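Local coordinates for nitrate transport protein (Parabacteroides distasonis, PDB 3HN0) that probably serves as the substrate-binding component of an ABC transporter, perhaps for nitrate or a related small solute, at residues I110-R118 / A168-N176. Sequence-based numbering, arbitrary orientation.
Sequences ILTRYYLGR and ADLNHLTDN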
ATOM      1  N   ILE A 110       8.699 -11.078  13.289  1.00 15.43           N
ATOM      2  CA  ILE A 110       7.577 -10.286  13.793  1.00 13.66           C
ATOM      3  C   ILE A 110       6.476 -10.089  12.748  1.00 13.39           C
ATOM      4  O   ILE A 110       5.293 -10.285  13.039  1.00 13.15           O
ATOM      5  CB  ILE A 110       8.031  -8.949  14.380  1.00 15.69           C
ATOM      6  CG1 ILE A 110       8.904  -9.176  15.614  1.00 20.05           C
ATOM      7  CG2 ILE A 110       6.771  -8.087  14.741  1.00 13.80           C
ATOM      8  CD1 ILE A 110       9.954  -8.084  15.886  1.00 23.96           C
ATOM      9  N   LEU A 111       6.872  -9.754  11.522  1.00 12.94           N
ATOM     10  CA  LEU A 111       5.914  -9.559  10.442  1.00 13.28           C
ATOM     11  C   LEU A 111       5.193 -10.842  10.046  1.00 12.22           C
ATOM     12  O   LEU A 111       4.021 -10.804   9.625  1.00 13.60           O
ATOM     13  CB  LEU A 111       6.565  -8.886   9.223  1.00 13.26           C
ATOM     14  CG  LEU A 111       6.972  -7.402   9.493  1.00 17.31           C
ATOM     15  CD1 LEU A 111       7.430  -6.722   8.198  1.00 19.56           C
ATOM     16  CD2 LEU A 111       5.863  -6.599  10.164  1.00 16.45           C
ATOM     17  N   THR A 112       5.872 -11.967  10.145  1.00 13.66           N
ATOM     18  CA  THR A 112       5.239 -13.243   9.854  1.00 12.60           C
ATOM     19  C   THR A 112       4.203 -13.504  10.945  1.00 13.14           C
ATOM     20  O   THR A 112       3.077 -13.863  10.648  1.00 11.95           O
ATOM     21  CB  THR A 112       6.294 -14.382   9.793  1.00 14.77           C
ATOM     22  OG1 THR A 112       7.215 -14.086   8.720  1.00 14.99           O
ATOM     23  CG2 THR A 112       5.647 -15.727   9.522  1.00 15.80           C
ATOM     24  N   ARG A 113       4.576 -13.274  12.196  1.00 14.58           N
ATOM     25  CA  ARG A 113       3.615 -13.471  13.284  1.00 14.97           C
ATOM     26  C   ARG A 113       2.412 -12.540  13.121  1.00 16.27           C
ATOM     27  O   ARG A 113       1.275 -12.945  13.310  1.00 16.60           O
ATOM     28  CB  ARG A 113       4.303 -13.282  14.637  1.00 17.68           C
ATOM     29  CG  ARG A 113       5.188 -14.479  15.014  1.00 21.86           C
ATOM     30  CD  ARG A 113       5.647 -14.357  16.452  1.00 29.76           C
ATOM     31  NE  ARG A 113       6.958 -13.739  16.556  1.00 27.65           N
ATOM     32  CZ  ARG A 113       7.367 -12.962  17.553  1.00 35.88           C
ATOM     33  NH1 ARG A 113       6.544 -12.625  18.543  1.00 38.57           N
ATOM     34  NH2 ARG A 113       8.613 -12.495  17.542  1.00 41.28           N
ATOM     35  N   TYR A 114       2.665 -11.303  12.683  1.00 14.65           N
ATOM     36  CA  TYR A 114       1.577 -10.365  12.471  1.00 14.15           C
ATOM     37  C   TYR A 114       0.603 -10.840  11.389  1.00 13.23           C
ATOM     38  O   TYR A 114      -0.645 -10.764  11.527  1.00 12.59           O
ATOM     39  CB  TYR A 114       2.155  -8.990  12.118  1.00 11.93           C
ATOM     40  CG  TYR A 114       1.092  -8.027  11.660  1.00 12.22           C
ATOM     41  CD1 TYR A 114       0.188  -7.488  12.567  1.00 16.99           C
ATOM     42  CD2 TYR A 114       0.980  -7.637  10.296  1.00 14.00           C
ATOM     43  CE1 TYR A 114      -0.799  -6.620  12.168  1.00 22.24           C
ATOM     44  CE2 TYR A 114      -0.034  -6.755   9.890  1.00 14.55           C
ATOM     45  CZ  TYR A 114      -0.916  -6.253  10.844  1.00 20.35           C
ATOM     46  OH  TYR A 114      -1.924  -5.376  10.496  1.00 21.46           O
ATOM     47  N   TYR A 115       1.185 -11.276  10.271  1.00 14.07           N
ATOM     48  CA  TYR A 115       0.412 -11.775   9.142  1.00 13.48           C
ATOM     49  C   TYR A 115      -0.442 -12.985   9.543  1.00 13.93           C
ATOM     50  O   TYR A 115      -1.604 -13.029   9.232  1.00 12.97           O
ATOM     51  CB  TYR A 115       1.349 -12.165   7.972  1.00 14.79           C
ATOM     52  CG  TYR A 115       0.606 -12.815   6.841  1.00 13.34           C
ATOM     53  CD1 TYR A 115      -0.060 -12.047   5.907  1.00 18.38           C
ATOM     54  CD2 TYR A 115       0.545 -14.200   6.726  1.00 19.86           C
ATOM     55  CE1 TYR A 115      -0.785 -12.648   4.870  1.00 22.17           C
ATOM     56  CE2 TYR A 115      -0.178 -14.794   5.679  1.00 21.38           C
ATOM     57  CZ  TYR A 115      -0.820 -13.997   4.775  1.00 21.00           C
ATOM     58  OH  TYR A 115      -1.543 -14.540   3.749  1.00 30.79           O
ATOM     59  N   LEU A 116       0.137 -13.920  10.257  1.00 14.21           N
ATOM     60  CA  LEU A 116      -0.601 -15.123  10.652  1.00 16.92           C
ATOM     61  C   LEU A 116      -1.757 -14.751  11.574  1.00 20.62           C
ATOM     62  O   LEU A 116      -2.872 -15.235  11.398  1.00 19.31           O
ATOM     63  CB  LEU A 116       0.321 -16.136  11.293  1.00 18.32           C
ATOM     64  CG  LEU A 116       1.396 -16.771  10.383  1.00 21.68           C
ATOM     65  CD1 LEU A 116       2.333 -17.669  11.232  1.00 23.80           C
ATOM     66  CD2 LEU A 116       0.811 -17.547   9.208  1.00 25.68           C
ATOM     67  N   GLY A 117      -1.510 -13.857  12.525  1.00 21.00           N
ATOM     68  CA  GLY A 117      -2.600 -13.366  13.393  1.00 19.89           C
ATOM     69  C   GLY A 117      -3.717 -12.660  12.643  1.00 22.71           C
ATOM     70  O   GLY A 117      -4.910 -12.930  12.848  1.00 20.31           O
ATOM     71  N   ARG A 118      -3.339 -11.734  11.773  1.00 21.75           N
ATOM     72  CA  ARG A 118      -4.287 -10.973  10.961  1.00 23.39           C
ATOM     73  C   ARG A 118      -5.152 -11.897  10.072  1.00 22.09           C
ATOM     74  O   ARG A 118      -6.349 -11.680   9.894  1.00 18.81           O
ATOM     75  CB  ARG A 118      -3.481  -9.991  10.075  1.00 27.69           C
ATOM     76  CG  ARG A 118      -4.238  -9.317   8.952  1.00 38.18           C
ATOM     77  CD  ARG A 118      -3.290  -8.501   8.038  1.00 50.30           C
ATOM     78  NE  ARG A 118      -3.419  -8.890   6.627  1.00 55.43           N
ATOM     79  CZ  ARG A 118      -2.727  -8.361   5.621  1.00 57.79           C
ATOM     80  NH1 ARG A 118      -1.859  -7.388   5.839  1.00 64.41           N
ATOM     81  NH2 ARG A 118      -2.917  -8.797   4.382  1.00 58.51           N
ATOM     82  N   ALA A 168       1.590 -15.776  -0.449  1.00 14.28           N
ATOM     83  CA  ALA A 168       1.180 -14.500   0.177  1.00 14.99           C
ATOM     84  C   ALA A 168       2.287 -13.488   0.137  1.00 11.87           C
ATOM     85  O   ALA A 168       3.482 -13.840   0.154  1.00 11.89           O
ATOM     86  CB  ALA A 168       0.752 -14.756   1.644  1.00 16.53           C
ATOM     87  N   ASP A 169       1.883 -12.222   0.166  1.00 12.41           N
ATOM     88  CA  ASP A 169       2.748 -11.075   0.261  1.00 11.40           C
ATOM     89  C   ASP A 169       2.641 -10.595   1.689  1.00 13.53           C
ATOM     90  O   ASP A 169       1.539 -10.276   2.129  1.00 13.66           O
ATOM     91  CB  ASP A 169       2.210 -10.080  -0.757  1.00 16.54           C
ATOM     92  CG  ASP A 169       2.936  -8.736  -0.755  1.00 16.54           C
ATOM     93  OD1 ASP A 169       3.541  -8.371   0.255  1.00 15.34           O
ATOM     94  OD2 ASP A 169       2.863  -8.027  -1.790  1.00 20.53           O
ATOM     95  N   LEU A 170       3.750 -10.578   2.410  1.00 12.27           N
ATOM     96  CA  LEU A 170       3.751 -10.256   3.842  1.00 11.17           C
ATOM     97  C   LEU A 170       4.173  -8.825   4.149  1.00 12.53           C
ATOM     98  O   LEU A 170       4.550  -8.493   5.288  1.00 14.33           O
ATOM     99  CB  LEU A 170       4.626 -11.272   4.609  1.00 13.74           C
ATOM    100  CG  LEU A 170       3.852 -12.486   5.102  1.00 15.30           C
ATOM    101  CD1 LEU A 170       3.068 -13.133   3.971  1.00 15.72           C
ATOM    102  CD2 LEU A 170       4.808 -13.459   5.784  1.00 19.54           C
ATOM    103  N   ASN A 171       4.107  -7.974   3.138  1.00 13.34           N
ATOM    104  CA  ASN A 171       4.646  -6.631   3.245  1.00 14.02           C
ATOM    105  C   ASN A 171       3.640  -5.519   3.573  1.00 14.50           C
ATOM    106  O   ASN A 171       4.007  -4.346   3.555  1.00 14.42           O
ATOM    107  CB  ASN A 171       5.419  -6.242   1.975  1.00 15.76           C
ATOM    108  CG  ASN A 171       6.558  -7.204   1.656  1.00  9.85           C
ATOM    109  OD1 ASN A 171       7.506  -7.311   2.410  1.00 13.18           O
ATOM    110  ND2 ASN A 171       6.412  -7.954   0.566  1.00 13.33           N
ATOM    111  N   HIS A 172       2.395  -5.869   3.889  1.00 15.33           N
ATOM    112  CA  HIS A 172       1.361  -4.852   4.050  1.00 14.41           C
ATOM    113  C   HIS A 172       0.692  -4.915   5.396  1.00 14.74           C
ATOM    114  O   HIS A 172       0.405  -5.991   5.911  1.00 14.90           O
ATOM    115  CB  HIS A 172       0.301  -4.975   2.941  1.00 16.67           C
ATOM    116  CG  HIS A 172       0.865  -5.042   1.567  1.00 20.30           C
ATOM    117  ND1 HIS A 172       1.204  -3.921   0.837  1.00 21.91           N
ATOM    118  CD2 HIS A 172       1.118  -6.103   0.770  1.00 27.46           C
ATOM    119  CE1 HIS A 172       1.665  -4.298  -0.347  1.00 21.88           C
ATOM    120  NE2 HIS A 172       1.637  -5.616  -0.406  1.00 24.21           N
ATOM    121  N   LEU A 173       0.358  -3.743   5.932  1.00 14.54           N
ATOM    122  CA  LEU A 173      -0.388  -3.668   7.220  1.00 19.15           C
ATOM    123  C   LEU A 173      -1.806  -4.220   7.061  1.00 24.17           C
ATOM    124  O   LEU A 173      -2.272  -5.015   7.882  1.00 25.97           O
ATOM    125  CB  LEU A 173      -0.440  -2.207   7.717  1.00 23.28           C
ATOM    126  CG  LEU A 173      -1.032  -2.062   9.131  1.00 29.58           C
ATOM    127  CD1 LEU A 173       0.056  -2.367  10.156  1.00 25.37           C
ATOM    128  CD2 LEU A 173      -1.625  -0.650   9.354  1.00 32.66           C
ATOM    129  N   THR A 174      -2.469  -3.813   5.978  1.00 21.63           N
ATOM    130  CA  THR A 174      -3.860  -4.123   5.688  1.00 27.19           C
ATOM    131  C   THR A 174      -3.956  -4.290   4.194  1.00 26.42           C
ATOM    132  O   THR A 174      -3.006  -3.950   3.471  1.00 20.97           O
ATOM    133  CB  THR A 174      -4.776  -2.894   6.103  1.00 28.93           C
ATOM    134  OG1 THR A 174      -4.398  -1.699   5.369  1.00 29.54           O
ATOM    135  CG2 THR A 174      -4.657  -2.602   7.596  1.00 36.09           C
ATOM    136  N   ASP A 175      -5.102  -4.735   3.685  1.00 31.53           N
ATOM    137  CA  ASP A 175      -5.327  -4.724   2.217  1.00 33.07           C
ATOM    138  C   ASP A 175      -5.340  -3.364   1.524  1.00 36.34           C
ATOM    139  O   ASP A 175      -4.693  -3.195   0.486  1.00 39.42           O
ATOM    140  CB  ASP A 175      -6.581  -5.495   1.885  1.00 39.10           C
ATOM    141  CG  ASP A 175      -6.329  -6.958   1.905  1.00 45.63           C
ATOM    142  OD1 ASP A 175      -5.591  -7.404   0.989  1.00 47.87           O
ATOM    143  OD2 ASP A 175      -6.804  -7.625   2.856  1.00 58.04           O
ATOM    144  N   ASN A 176      -6.029  -2.368   2.072  1.00 33.81           N
ATOM    145  CA  ASN A 176      -5.928  -1.019   1.475  1.00 35.81           C
ATOM    146  C   ASN A 176      -4.501  -0.400   1.524  1.00 35.52           C
ATOM    147  O   ASN A 176      -4.291   0.695   0.996  1.00 41.23           O
ATOM    148  CB  ASN A 176      -6.986  -0.047   2.056  1.00 33.68           C
TER
HETATM  149  O   HOH W   1       3.164  -9.104   7.577  1.00 13.31           O
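Y115 and L170 make the main apolar contact: L170 CD1 lies 3.7 Å from the centroid of the Y115 ring and 6° off its normal, a CH-pi contact over the face. With CG anti to the backbone N (chi1 174°), the ring is carried out from helix 107-119, and Y115 CZ comes 3.6 Å from A168 CB. Replacing the tyrosine by alanine is likely to strip L170 CD1 of the ring face it rests on and open a gap beside A168. The other branch, L170 CD2, reaches T112, whose OG1 bonds back to P108 O.

Two hydrogen bonds converge on L173 O. Y114 OH donates to it at 2.7 Å, somewhat off the carbonyl plane, while R118 NH1 adds a weak bond, bent to 134°. R118 NH1 also lies 2.7 Å from H172 O, at the guanidinium edge. A water donates to both L111 O and L170 O, bridging helix and loop backbones.

Where strand 165-169 gives way to the loop, D169 OD1 accepts from N171 N at 3.0 Å, which defines an Asx turn, and D169 OD2 accepts from H172 NE2. The arrangement docks a helix against an edge strand, 165-169, of a three-stranded antiparallel sheet and the loop leaving it, in what is probably the smaller lobe of a two-lobed, periplasmic-binding-protein-like fold.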